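Local coordinates for PKS_KS domain-containing protein (Photorhabdus luminescens subsp. laumondii, PDB 6SMO) that probably catalyses, as a beta-ketoacyl synthase of the thiolase-like superfamily, carbon-carbon bond formation on acyl-carrier-protein-bound chains, and holds a polyketide-like pentaoxododecanal in a pocket, at residues Ala381-Ile386 with Ile435-Val440; Gln389-Thr394 with Tyr416-Ala421; Asn327-His332 with Ile358-Leu363. One frame throughout, in Å; residues are numbered along the deposited sequence.

Contact 1: residues Ala381-Ile386 with Ile435-Val440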
loop_
_atom_site.group_PDB
_atom_site.type_symbol
_atom_site.label_atom_id
_atom_site.label_comp_id
_atom_site.label_asym_id
_atom_site.label_seq_id
_atom_site.Cartn_x
_atom_site.Cartn_y
_atom_site.Cartn_z
ATOM N N ALA B 381 -12.135 -17.094 4.231
ATOM C CA ALA B 381 -12.306 -18.084 5.322
ATOM C C ALA B 381 -13.382 -17.601 6.301
ATOM O O ALA B 381 -14.202 -18.432 6.738
ATOM C CB ALA B 381 -10.990 -18.311 6.025
ATOM N N LEU B 382 -13.370 -16.304 6.627
ATOM C CA LEU B 382 -14.331 -15.647 7.555
ATOM C C LEU B 382 -15.758 -15.779 7.006
ATOM O O LEU B 382 -16.670 -16.080 7.802
ATOM C CB LEU B 382 -13.932 -14.178 7.726
ATOM C CG LEU B 382 -14.909 -13.303 8.513
ATOM C CD1 LEU B 382 -15.235 -13.915 9.865
ATOM C CD2 LEU B 382 -14.347 -11.903 8.695
ATOM N N CYS B 383 -15.940 -15.554 5.701
ATOM C CA CYS B 383 -17.251 -15.635 4.999
ATOM C C CYS B 383 -17.783 -17.073 5.055
ATOM O O CYS B 383 -18.994 -17.238 5.297
ATOM C CB CYS B 383 -17.137 -15.153 3.558
ATOM S SG CYS B 383 -16.793 -13.377 3.429
ATOM N N LEU B 384 -16.908 -18.066 4.856
ATOM C CA LEU B 384 -17.243 -19.516 4.917
ATOM C C LEU B 384 -17.601 -19.911 6.356
ATOM O O LEU B 384 -18.518 -20.739 6.525
ATOM C CB LEU B 384 -16.054 -20.334 4.401
ATOM C CG LEU B 384 -15.771 -20.213 2.905
ATOM C CD1 LEU B 384 -14.375 -20.718 2.572
ATOM C CD2 LEU B 384 -16.818 -20.957 2.091
ATOM N N GLU B 385 -16.900 -19.345 7.346
ATOM C CA GLU B 385 -17.109 -19.620 8.796
ATOM C C GLU B 385 -18.520 -19.182 9.212
ATOM O O GLU B 385 -19.196 -19.966 9.906
ATOM C CB GLU B 385 -16.052 -18.911 9.646
ATOM C CG GLU B 385 -14.738 -19.662 9.737
ATOM C CD GLU B 385 -13.661 -18.933 10.519
ATOM O OE1 GLU B 385 -13.330 -17.793 10.142
ATOM O OE2 GLU B 385 -13.160 -19.499 11.511
ATOM N N ILE B 386 -18.937 -17.976 8.807
ATOM C CA ILE B 386 -20.271 -17.386 9.137
ATOM C C ILE B 386 -21.365 -18.204 8.436
ATOM O O ILE B 386 -22.390 -18.490 9.088
ATOM C CB ILE B 386 -20.325 -15.891 8.758
ATOM C CG1 ILE B 386 -19.400 -15.057 9.650
ATOM C CG2 ILE B 386 -21.757 -15.370 8.789
ATOM C CD1 ILE B 386 -19.100 -13.677 9.115
ATOM N N ILE B 435 -12.517 -4.680 9.560
ATOM C CA ILE B 435 -13.857 -4.771 8.904
ATOM C C ILE B 435 -14.787 -5.563 9.828
ATOM O O ILE B 435 -14.315 -6.525 10.464
ATOM C CB ILE B 435 -13.778 -5.394 7.493
ATOM C CG1 ILE B 435 -13.059 -6.745 7.486
ATOM C CG2 ILE B 435 -13.147 -4.421 6.510
ATOM C CD1 ILE B 435 -13.377 -7.603 6.285
ATOM N N VAL B 436 -16.055 -5.151 9.907
ATOM C CA VAL B 436 -17.119 -5.827 10.705
ATOM C C VAL B 436 -18.014 -6.602 9.734
ATOM O O VAL B 436 -18.691 -5.953 8.915
ATOM C CB VAL B 436 -17.931 -4.816 11.539
ATOM C CG1 VAL B 436 -19.025 -5.497 12.349
ATOM C CG2 VAL B 436 -17.035 -3.987 12.446
ATOM N N MET B 437 -17.994 -7.936 9.817
ATOM C CA MET B 437 -18.870 -8.835 9.022
ATOM C C MET B 437 -20.019 -9.328 9.905
ATOM O O MET B 437 -19.849 -9.366 11.140
ATOM C CB MET B 437 -18.086 -10.027 8.467
ATOM C CG MET B 437 -17.126 -9.639 7.362
ATOM S SD MET B 437 -16.771 -11.013 6.246
ATOM C CE MET B 437 -15.827 -10.168 4.980
ATOM N N ARG B 438 -21.141 -9.691 9.280
ATOM C CA ARG B 438 -22.436 -9.969 9.952
ATOM C C ARG B 438 -23.193 -11.044 9.165
ATOM O O ARG B 438 -23.086 -11.054 7.921
ATOM C CB ARG B 438 -23.237 -8.666 10.041
ATOM C CG ARG B 438 -24.462 -8.727 10.942
ATOM C CD ARG B 438 -25.186 -7.395 10.952
ATOM N NE ARG B 438 -26.369 -7.394 11.800
ATOM C CZ ARG B 438 -27.183 -6.354 11.969
ATOM N NH1 ARG B 438 -26.949 -5.210 11.345
ATOM N NH2 ARG B 438 -28.234 -6.464 12.764
ATOM N N ALA B 439 -23.923 -11.915 9.869
ATOM C CA ALA B 439 -24.799 -12.956 9.284
ATOM C C ALA B 439 -26.111 -12.310 8.825
ATOM O O ALA B 439 -26.571 -11.365 9.497
ATOM C CB ALA B 439 -25.046 -14.052 10.290
ATOM N N VAL B 440 -26.679 -12.802 7.718
ATOM C CA VAL B 440 -27.962 -12.316 7.125
ATOM C C VAL B 440 -29.055 -13.349 7.422
ATOM O O VAL B 440 -28.849 -14.554 7.267
ATOM C CB VAL B 440 -27.822 -12.058 5.611
ATOM C CG1 VAL B 440 -29.090 -11.465 5.014
ATOM C CG2 VAL B 440 -26.625 -11.172 5.296
#
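Met437 reaches from its strand onto Leu382, Cys383 and Ile386, three side chains of one helical face, and the contact can be traced along its length. CB touches Ile386 CD1 at 3.8 Å. One bond further, CG lies against Leu382 CD2, also at 3.8 Å. The sulfur, Met437 SD, is in touch with two neighbours on the helix, with Leu382 CD2 at 3.6 Å and Cys383 SG at 3.7 Å. The methyl CE ends beside that same Cys383 SG. Met437 CG lies beside the backbone N (chi1 -71°), and the chain is extended beyond it, which brings SD up to the helix, with CE turning to run along it. Leu382 meets this chain at a slant, whereas Ile386 crosses it at about a right angle. Further on, Ile386 CG2 packs on Ala439 CB at 3.8 Å, past the end of the strand. No hydrogen bond links the two segments, so the evidence is for purely apolar packing. The axes of 381-386 and 435-438 approach to 9.6 Å at the closest, 28° from parallel. Ala381 and Leu384 turn instead to helix 44-53, while backbone bonds tie Met437 to Ala421 of the adjoining strand. A helix laid nearly along the strands of a mixed sheet, with another helix behind it, is consistent with the layered alpha/beta architecture of the thiolase fold.

Contact 2: residues Gln389-Thr394 with Tyr416-Ala421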
loop_
_atom_site.group_PDB
_atom_site.type_symbol
_atom_site.label_atom_id
_atom_site.label_comp_id
_atom_site.label_asym_id
_atom_site.label_seq_id
_atom_site.Cartn_x
_atom_site.Cartn_y
_atom_site.Cartn_z
ATOM N N GLN B 389 -21.479 -21.727 10.050
ATOM C CA GLN B 389 -21.582 -21.593 11.531
ATOM C C GLN B 389 -20.529 -22.487 12.199
ATOM O O GLN B 389 -20.863 -23.160 13.197
ATOM C CB GLN B 389 -22.995 -21.944 12.004
ATOM C CG GLN B 389 -24.074 -21.003 11.486
ATOM C CD GLN B 389 -24.081 -19.670 12.196
ATOM O OE1 GLN B 389 -23.201 -18.834 12.002
ATOM N NE2 GLN B 389 -25.091 -19.455 13.022
ATOM N N TYR B 390 -19.308 -22.495 11.655
ATOM C CA TYR B 390 -18.135 -23.247 12.171
ATOM C C TYR B 390 -16.961 -22.277 12.333
ATOM O O TYR B 390 -16.891 -21.287 11.579
ATOM C CB TYR B 390 -17.772 -24.404 11.234
ATOM C CG TYR B 390 -16.726 -25.345 11.777
ATOM C CD1 TYR B 390 -17.082 -26.441 12.547
ATOM C CD2 TYR B 390 -15.379 -25.140 11.527
ATOM C CE1 TYR B 390 -16.128 -27.310 13.053
ATOM C CE2 TYR B 390 -14.411 -25.998 12.026
ATOM C CZ TYR B 390 -14.787 -27.088 12.791
ATOM O OH TYR B 390 -13.841 -27.940 13.285
ATOM N N VAL B 391 -16.075 -22.560 13.292
ATOM C CA VAL B 391 -14.868 -21.738 13.600
ATOM C C VAL B 391 -13.632 -22.638 13.492
ATOM O O VAL B 391 -13.553 -23.622 14.254
ATOM C CB VAL B 391 -14.984 -21.084 14.990
ATOM C CG1 VAL B 391 -13.711 -20.350 15.377
ATOM C CG2 VAL B 391 -16.178 -20.147 15.074
ATOM N N HIS B 392 -12.711 -22.314 12.575
ATOM C CA HIS B 392 -11.439 -23.056 12.362
ATOM C C HIS B 392 -10.513 -22.799 13.549
ATOM O O HIS B 392 -10.548 -21.721 14.139
ATOM C CB HIS B 392 -10.800 -22.703 11.008
ATOM C CG HIS B 392 -10.193 -21.341 10.930
ATOM N ND1 HIS B 392 -9.049 -20.995 11.626
ATOM C CD2 HIS B 392 -10.542 -20.249 10.215
ATOM C CE1 HIS B 392 -8.735 -19.744 11.361
ATOM N NE2 HIS B 392 -9.636 -19.263 10.498
ATOM N N PRO B 393 -9.669 -23.781 13.942
ATOM C CA PRO B 393 -8.779 -23.620 15.091
ATOM C C PRO B 393 -7.449 -22.934 14.752
ATOM O O PRO B 393 -7.092 -22.884 13.589
ATOM C CB PRO B 393 -8.524 -25.075 15.502
ATOM C CG PRO B 393 -8.526 -25.829 14.186
ATOM C CD PRO B 393 -9.533 -25.104 13.312
ATOM N N THR B 394 -6.763 -22.423 15.778
ATOM C CA THR B 394 -5.342 -21.984 15.727
ATOM C C THR B 394 -4.464 -23.193 16.069
ATOM O O THR B 394 -4.367 -23.523 17.266
ATOM C CB THR B 394 -5.080 -20.811 16.681
ATOM O OG1 THR B 394 -6.125 -19.852 16.520
ATOM C CG2 THR B 394 -3.741 -20.146 16.443
ATOM N N TYR B 416 -20.007 -23.123 16.001
ATOM C CA TYR B 416 -20.271 -21.912 16.821
ATOM C C TYR B 416 -21.223 -20.981 16.073
ATOM O O TYR B 416 -21.008 -20.697 14.896
ATOM C CB TYR B 416 -18.957 -21.205 17.162
ATOM C CG TYR B 416 -19.063 -20.209 18.288
ATOM C CD1 TYR B 416 -18.903 -20.601 19.607
ATOM C CD2 TYR B 416 -19.336 -18.874 18.037
ATOM C CE1 TYR B 416 -19.005 -19.692 20.649
ATOM C CE2 TYR B 416 -19.441 -17.953 19.067
ATOM C CZ TYR B 416 -19.274 -18.362 20.378
ATOM O OH TYR B 416 -19.376 -17.459 21.395
ATOM N N PRO B 417 -22.298 -20.477 16.724
ATOM C CA PRO B 417 -23.237 -19.570 16.069
ATOM C C PRO B 417 -22.703 -18.130 16.074
ATOM O O PRO B 417 -22.811 -17.465 17.090
ATOM C CB PRO B 417 -24.517 -19.723 16.905
ATOM C CG PRO B 417 -24.032 -20.100 18.296
ATOM C CD PRO B 417 -22.667 -20.740 18.124
ATOM N N ILE B 418 -22.135 -17.695 14.944
ATOM C CA ILE B 418 -21.519 -16.346 14.766
ATOM C C ILE B 418 -22.630 -15.357 14.397
ATOM O O ILE B 418 -23.317 -15.596 13.383
ATOM C CB ILE B 418 -20.403 -16.377 13.698
ATOM C CG1 ILE B 418 -19.352 -17.450 13.995
ATOM C CG2 ILE B 418 -19.765 -15.002 13.545
ATOM C CD1 ILE B 418 -18.535 -17.861 12.790
ATOM N N LYS B 419 -22.797 -14.298 15.197
ATOM C CA LYS B 419 -23.725 -13.166 14.924
ATOM C C LYS B 419 -22.934 -12.048 14.233
ATOM O O LYS B 419 -23.075 -11.903 13.001
ATOM C CB LYS B 419 -24.395 -12.682 16.216
ATOM C CG LYS B 419 -25.770 -13.275 16.496
ATOM C CD LYS B 419 -25.750 -14.752 16.829
ATOM C CE LYS B 419 -27.139 -15.341 16.958
ATOM N NZ LYS B 419 -27.094 -16.777 17.323
ATOM N N THR B 420 -22.127 -11.307 15.000
ATOM C CA THR B 420 -21.272 -10.187 14.524
ATOM C C THR B 420 -19.803 -10.606 14.635
ATOM O O THR B 420 -19.364 -10.913 15.758
ATOM C CB THR B 420 -21.552 -8.903 15.317
ATOM O OG1 THR B 420 -22.956 -8.650 15.270
ATOM C CG2 THR B 420 -20.802 -7.703 14.782
ATOM N N ALA B 421 -19.082 -10.612 13.509
ATOM C CA ALA B 421 -17.665 -11.036 13.405
ATOM C C ALA B 421 -16.766 -9.812 13.200
ATOM O O ALA B 421 -17.161 -8.904 12.442
ATOM C CB ALA B 421 -17.509 -12.028 12.280
#
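Gln389 grips 416-421 through both its main chain and its side chain. Its carbonyl O accepts the N-H of Tyr416 at 2.9 Å, with an N-H...O angle of 151°; the donor stands 41° above the carbonyl plane. A second, weak bond runs from Ile418 N to Gln389 OE1 at 3.3 Å. The side chain gets there by bending at chi2 (-75°), which folds the amide back over the backbone of Pro417, its NE2 coming within 3.6 Å of Pro417 CA. Gln389 is also the residue where the chain leaves helix 372-388 with positive phi, and that turn brings its carbonyl to the second segment. Beyond the polar pair, Val391 CG2 touches Tyr416 CB at 3.6 Å, the two side chains lying side by side and pointing the same way. The same methyl meets Ile418 CD1 at 4.0 Å, here at a slant. Outside the two segments, Val391 bonds through its backbone to Cys414, completing a small antiparallel pair of strands, and Tyr390 stacks on His52. With one backbone bond and one weak amide bond at the helix exit, and Val391 on Tyr416 and Ile418 behind them, the contact is polar at its partly exposed edge and apolar toward the buried side.

Contact 3: residues Asn327-His332 with Ile358-Leu363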
loop_
_atom_site.group_PDB
_atom_site.type_symbol
_atom_site.label_atom_id
_atom_site.label_comp_id
_atom_site.label_asym_id
_atom_site.label_seq_id
_atom_site.Cartn_x
_atom_site.Cartn_y
_atom_site.Cartn_z
ATOM N N ASN B 327 -19.214 -11.826 18.953
ATOM C CA ASN B 327 -18.977 -13.146 19.604
ATOM C C ASN B 327 -17.983 -13.985 18.784
ATOM O O ASN B 327 -17.939 -15.208 19.005
ATOM C CB ASN B 327 -20.293 -13.894 19.841
ATOM C CG ASN B 327 -20.958 -14.379 18.568
ATOM O OD1 ASN B 327 -20.754 -13.817 17.494
ATOM N ND2 ASN B 327 -21.760 -15.424 18.680
ATOM N N TYR B 328 -17.203 -13.361 17.895
ATOM C CA TYR B 328 -16.108 -14.021 17.133
ATOM C C TYR B 328 -15.189 -12.966 16.503
ATOM O O TYR B 328 -15.696 -11.941 16.010
ATOM C CB TYR B 328 -16.665 -14.959 16.060
ATOM C CG TYR B 328 -15.609 -15.488 15.122
ATOM C CD1 TYR B 328 -14.636 -16.368 15.568
ATOM C CD2 TYR B 328 -15.553 -15.078 13.799
ATOM C CE1 TYR B 328 -13.648 -16.846 14.722
ATOM C CE2 TYR B 328 -14.572 -15.548 12.940
ATOM C CZ TYR B 328 -13.616 -16.433 13.402
ATOM O OH TYR B 328 -12.650 -16.893 12.555
ATOM N N ILE B 329 -13.877 -13.227 16.519
ATOM C CA ILE B 329 -12.812 -12.328 15.977
ATOM C C ILE B 329 -11.834 -13.168 15.145
ATOM O O ILE B 329 -11.242 -14.109 15.705
ATOM C CB ILE B 329 -12.095 -11.574 17.120
ATOM C CG1 ILE B 329 -13.059 -10.704 17.931
ATOM C CG2 ILE B 329 -10.927 -10.757 16.585
ATOM C CD1 ILE B 329 -12.569 -10.368 19.321
ATOM N N SER B 330 -11.681 -12.839 13.858
ATOM C CA SER B 330 -10.639 -13.386 12.948
ATOM C C SER B 330 -9.393 -12.496 13.030
ATOM O O SER B 330 -9.246 -11.602 12.175
ATOM C CB SER B 330 -11.146 -13.496 11.532
ATOM O OG SER B 330 -10.114 -13.927 10.656
ATOM N N ALA B 331 -8.535 -12.726 14.028
ATOM C CA ALA B 331 -7.358 -11.879 14.334
ATOM C C ALA B 331 -6.292 -12.046 13.245
ATOM O O ALA B 331 -6.300 -13.086 12.553
ATOM C CB ALA B 331 -6.805 -12.214 15.696
ATOM N N HIS B 332 -5.394 -11.063 13.169
ATOM C CA HIS B 332 -4.266 -11.035 12.207
ATOM C C HIS B 332 -3.338 -12.213 12.500
ATOM O O HIS B 332 -3.024 -12.934 11.555
ATOM C CB HIS B 332 -3.563 -9.682 12.344
ATOM C CG HIS B 332 -2.412 -9.474 11.429
ATOM N ND1 HIS B 332 -2.575 -9.084 10.137
ATOM C CD2 HIS B 332 -1.089 -9.579 11.629
ATOM C CE1 HIS B 332 -1.401 -8.972 9.568
ATOM N NE2 HIS B 332 -0.478 -9.269 10.459
ATOM N N ILE B 358 -15.011 -14.905 24.078
ATOM C CA ILE B 358 -15.083 -14.778 22.591
ATOM C C ILE B 358 -14.001 -15.645 21.949
ATOM O O ILE B 358 -12.818 -15.456 22.221
ATOM C CB ILE B 358 -14.965 -13.301 22.165
ATOM C CG1 ILE B 358 -16.125 -12.466 22.713
ATOM C CG2 ILE B 358 -14.851 -13.178 20.651
ATOM C CD1 ILE B 358 -15.876 -10.976 22.699
ATOM N N PRO B 359 -14.372 -16.620 21.085
ATOM C CA PRO B 359 -13.394 -17.349 20.274
ATOM C C PRO B 359 -12.635 -16.423 19.310
ATOM O O PRO B 359 -13.273 -15.718 18.548
ATOM C CB PRO B 359 -14.239 -18.374 19.495
ATOM C CG PRO B 359 -15.523 -18.492 20.288
ATOM C CD PRO B 359 -15.741 -17.113 20.873
ATOM N N ILE B 360 -11.300 -16.441 19.386
ATOM C CA ILE B 360 -10.367 -15.656 18.521
ATOM C C ILE B 360 -9.423 -16.650 17.835
ATOM O O ILE B 360 -8.895 -17.519 18.542
ATOM C CB ILE B 360 -9.590 -14.618 19.358
ATOM C CG1 ILE B 360 -10.521 -13.735 20.195
ATOM C CG2 ILE B 360 -8.675 -13.782 18.476
ATOM C CD1 ILE B 360 -9.872 -13.156 21.429
ATOM N N ASN B 361 -9.216 -16.538 16.519
ATOM C CA ASN B 361 -8.334 -17.469 15.762
ATOM C C ASN B 361 -7.436 -16.699 14.788
ATOM O O ASN B 361 -7.709 -15.511 14.519
ATOM C CB ASN B 361 -9.128 -18.556 15.030
ATOM C CG ASN B 361 -10.163 -18.017 14.064
ATOM O OD1 ASN B 361 -10.258 -16.811 13.847
ATOM N ND2 ASN B 361 -10.946 -18.908 13.478
ATOM N N SER B 362 -6.394 -17.379 14.300
ATOM C CA SER B 362 -5.459 -16.921 13.241
ATOM C C SER B 362 -5.305 -18.036 12.200
ATOM O O SER B 362 -4.950 -19.162 12.598
ATOM C CB SER B 362 -4.127 -16.536 13.828
ATOM O OG SER B 362 -3.211 -16.163 12.809
ATOM N N LEU B 363 -5.566 -17.733 10.925
ATOM C CA LEU B 363 -5.448 -18.698 9.799
ATOM C C LEU B 363 -3.968 -18.903 9.449
ATOM O O LEU B 363 -3.651 -19.934 8.825
ATOM C CB LEU B 363 -6.227 -18.175 8.589
ATOM C CG LEU B 363 -6.559 -19.219 7.523
ATOM C CD1 LEU B 363 -7.700 -20.114 7.977
ATOM C CD2 LEU B 363 -6.899 -18.556 6.197
#
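Ile329 and Ile360 face each other in the two parallel strands of a beta-alpha-beta unit made of strand 326-330, helix 337-350 and strand 360-361. Ile329 bonds to the residues flanking Ile360, as parallel pairing requires. Its N donates to Pro359 O at 3.3 Å in the carbonyl plane, and its O accepts Asn361 N at 3.3 Å, with the donor almost in line with the carbonyl (C=O...N 166°). Ala331 N reaches Asn361 O in a weak bond of 2.9 Å. The two isoleucines lie side by side, Ile329 CD1 being 4.0 Å from Ile360 CG1. Both also touch Ile347 of helix 337-350, so this is the face of the sheet that the crossover helix covers.

Ser330 and Asn361 project to the other face. With chi1 at 57°, Asn361 CG is flanked by both the backbone N and the carbonyl carbon, turning the amide toward the Tyr328 ring. There ND2 donates to Tyr328 OH at 2.8 Å; the hydroxyl oxygen lies close to the amide plane, although the ring and amide planes stand 83° apart. His392 O and Glu385 OE2 also bond to ND2: three acceptors crowd two N-H groups, at least one hydrogen is probably shared, and rotation of the amide would be limited. Tyr328 OH has a weak hydrogen bond with Glu385 OE1, so one carboxylate touches both phenol and amide. Past the strand the chain runs on toward the ligand site: the His332 side chain is about 6 Å from the bound pentaoxododecanal, and its ring meets that of His369, a pocket residue, consistent with the Cys-His-His site of ketosynthases. Ser362 OG bonds to Gly333 O, tying together the loops that leave the two strands.

How the contacts relate
From the N terminus, contact 3 closes first: 327-332 pairs with 358-363 after an intervening loop that is mostly helix 337-350. It is complete before contact 1 opens at 381-386. Contact 2 then opens at 389-394 and shuts at 416-421, both ends falling between the segments of contact 1, which closes last at 435-440; contact 2 is thus nested and no pair crosses. Contact centres lie 8 to 11 Å apart. Strands 431-438, 420-427, 326-330 and 360-361 succeed one another across the mixed sheet, and helix 372-388 lies over this side of the sheet: Glu385 of contact 1 reaches residues of both contacts 2 and 3.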